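Local coordinates for cupin 2, conserved barrel domain protein (Shewanella frigidimarina NCIMB 400, PDB 3D82) that binds a nickel ion in its cupin barrel, though its biochemical role is not established, at residues G59-A64 with C94-I99. Numbering follows the deposited sequence.
Sequences GTLQIA and CKIMII
C94 sets its sulfur over the faces of two consecutive peptide groups, those joining G59 to T60 and T60 to L61, whose planes are turned by about 54° against each other. C94 SG sits almost straight above T60 C, at 3.8 Å, and comes within 4.1 Å of G59 C. Both SG and CB of C94 lie over the T60 carbonyl, with SG 3.8 Å from T60 O. L61 pairs through its backbone with L72 of strand 69-73, and C94 with V38 of strand 31-39, each within its own sheet. C94 SG also meets the flank of the next side chain, L61 CB, at 3.9 Å. No hydrogen bond links 59-64 with 94-99.

The two strands belong to the two sheets of the cupin beta-barrel and cross at 66°. They come together at G59 and C94, whose CA atoms approach to 4.7 Å, and diverge beyond. G59 has no side chain to intrude on this tight passage, and its backbone conformation is one that a beta carbon would not tolerate, since it would jam against the carbonyl O of the residue before.

Farther along, L61 CB points toward 94-99, and CG, anti to the backbone N (chi1 -176°), leans along the strand, with L61 CD2 meeting I96 CG2 at 4.2 Å. That methyl of I96 also reaches back to C94 SG, 3.8 Å away, joining the three buried side chains in one apolar patch. F54 and V56 of strand 52-56 pack on L61, and V36 on I96. The I96 side chain is about 9 Å from the nickel ion held by H45, H47, E52 and H86, and closer still to an unidentified bound molecule, consistent with a place beside the metal pocket.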
loop_
_atom_site.group_PDB
_atom_site.type_symbol
_atom_site.label_atom_id
_atom_site.label_comp_id
_atom_site.label_asym_id
_atom_site.label_seq_id
_atom_site.Cartn_x
_atom_site.Cartn_y
_atom_site.Cartn_z
ATOM N N GLY D 59 3.992 14.699 -0.555
ATOM C CA GLY D 59 5.139 15.298 -1.217
ATOM C C GLY D 59 5.447 14.699 -2.574
ATOM O O GLY D 59 4.606 14.025 -3.181
ATOM N N THR D 60 6.657 14.979 -3.046
ATOM C CA THR D 60 7.130 14.535 -4.351
ATOM C C THR D 60 8.436 13.788 -4.191
ATOM O O THR D 60 9.371 14.298 -3.569
ATOM C CB THR D 60 7.347 15.732 -5.291
ATOM O OG1 THR D 60 6.124 16.462 -5.395
ATOM C CG2 THR D 60 7.781 15.266 -6.693
ATOM N N LEU D 61 8.486 12.594 -4.766
ATOM C CA LEU D 61 9.663 11.745 -4.764
ATOM C C LEU D 61 10.163 11.579 -6.194
ATOM O O LEU D 61 9.358 11.436 -7.109
ATOM C CB LEU D 61 9.316 10.357 -4.216
ATOM C CG LEU D 61 10.489 9.371 -4.050
ATOM C CD1 LEU D 61 11.416 9.828 -2.906
ATOM C CD2 LEU D 61 9.979 7.972 -3.827
ATOM N N GLN D 62 11.484 11.627 -6.365
ATOM C CA GLN D 62 12.146 11.301 -7.622
ATOM C C GLN D 62 12.924 10.018 -7.361
ATOM O O GLN D 62 13.393 9.812 -6.244
ATOM C CB GLN D 62 13.123 12.379 -8.032
ATOM C CG GLN D 62 12.495 13.723 -8.261
ATOM C CD GLN D 62 13.537 14.780 -8.519
ATOM O OE1 GLN D 62 14.052 15.410 -7.571
ATOM N NE2 GLN D 62 13.917 14.937 -9.793
ATOM N N ILE D 63 12.979 9.121 -8.345
ATOM C CA ILE D 63 13.829 7.926 -8.251
ATOM C C ILE D 63 14.701 7.957 -9.495
ATOM O O ILE D 63 14.180 7.945 -10.632
ATOM C CB ILE D 63 13.068 6.593 -8.166
ATOM C CG1 ILE D 63 12.020 6.634 -7.037
ATOM C CG2 ILE D 63 14.075 5.445 -7.927
ATOM C CD1 ILE D 63 11.252 5.342 -6.843
ATOM N N ALA D 64 16.008 8.056 -9.279
ATOM C CA ALA D 64 16.968 8.071 -10.373
ATOM C C ALA D 64 17.312 6.629 -10.747
ATOM O O ALA D 64 17.441 5.769 -9.863
ATOM C CB ALA D 64 18.219 8.821 -9.989
ATOM N N CYS D 94 9.543 14.303 2.071
ATOM C CA CYS D 94 8.580 13.440 1.403
ATOM C C CYS D 94 8.242 12.259 2.311
ATOM O O CYS D 94 9.139 11.670 2.909
ATOM C CB CYS D 94 9.176 12.984 0.090
ATOM S SG CYS D 94 8.067 12.000 -0.884
ATOM N N LYS D 95 6.953 11.932 2.419
ATOM C CA LYS D 95 6.466 10.843 3.259
ATOM C C LYS D 95 6.147 9.680 2.350
ATOM O O LYS D 95 5.288 9.805 1.455
ATOM C CB LYS D 95 5.225 11.275 4.052
ATOM C CG LYS D 95 5.531 12.338 5.100
ATOM C CD LYS D 95 4.279 12.819 5.837
ATOM C CE LYS D 95 4.577 14.087 6.644
ATOM N NZ LYS D 95 3.360 14.632 7.283
ATOM N N ILE D 96 6.846 8.558 2.570
ATOM C CA ILE D 96 6.693 7.360 1.756
ATOM C C ILE D 96 6.427 6.106 2.556
ATOM O O ILE D 96 6.646 6.058 3.774
ATOM C CB ILE D 96 7.935 7.119 0.847
ATOM C CG1 ILE D 96 9.208 6.772 1.657
ATOM C CG2 ILE D 96 8.179 8.350 -0.011
ATOM C CD1 ILE D 96 10.419 6.334 0.813
HETATM N N MSE D 97 5.932 5.107 1.831
HETATM C CA MSE D 97 5.728 3.780 2.340
HETATM C C MSE D 97 6.454 2.818 1.401
HETATM O O MSE D 97 6.333 2.931 0.183
HETATM C CB MSE D 97 4.242 3.398 2.468
HETATM C CG MSE D 97 4.083 2.016 3.100
HETATM SE SE MSE D 97 2.378 1.672 3.877
HETATM C CE MSE D 97 1.426 1.488 2.249
ATOM N N ILE D 98 7.236 1.921 1.990
ATOM C CA ILE D 98 7.971 0.878 1.269
ATOM C C ILE D 98 7.422 -0.467 1.707
ATOM O O ILE D 98 7.151 -0.665 2.895
ATOM C CB ILE D 98 9.479 0.915 1.551
ATOM C CG1 ILE D 98 10.111 2.188 1.008
ATOM C CG2 ILE D 98 10.205 -0.269 0.903
ATOM C CD1 ILE D 98 11.549 2.404 1.608
ATOM N N ILE D 99 7.239 -1.369 0.737
ATOM C CA ILE D 99 6.753 -2.713 0.991
ATOM C C ILE D 99 7.743 -3.668 0.344
ATOM O O ILE D 99 8.072 -3.527 -0.847
ATOM C CB ILE D 99 5.328 -2.962 0.438
ATOM C CG1 ILE D 99 4.347 -1.848 0.858
ATOM C CG2 ILE D 99 4.810 -4.346 0.921
ATOM C CD1 ILE D 99 2.977 -1.942 0.180
#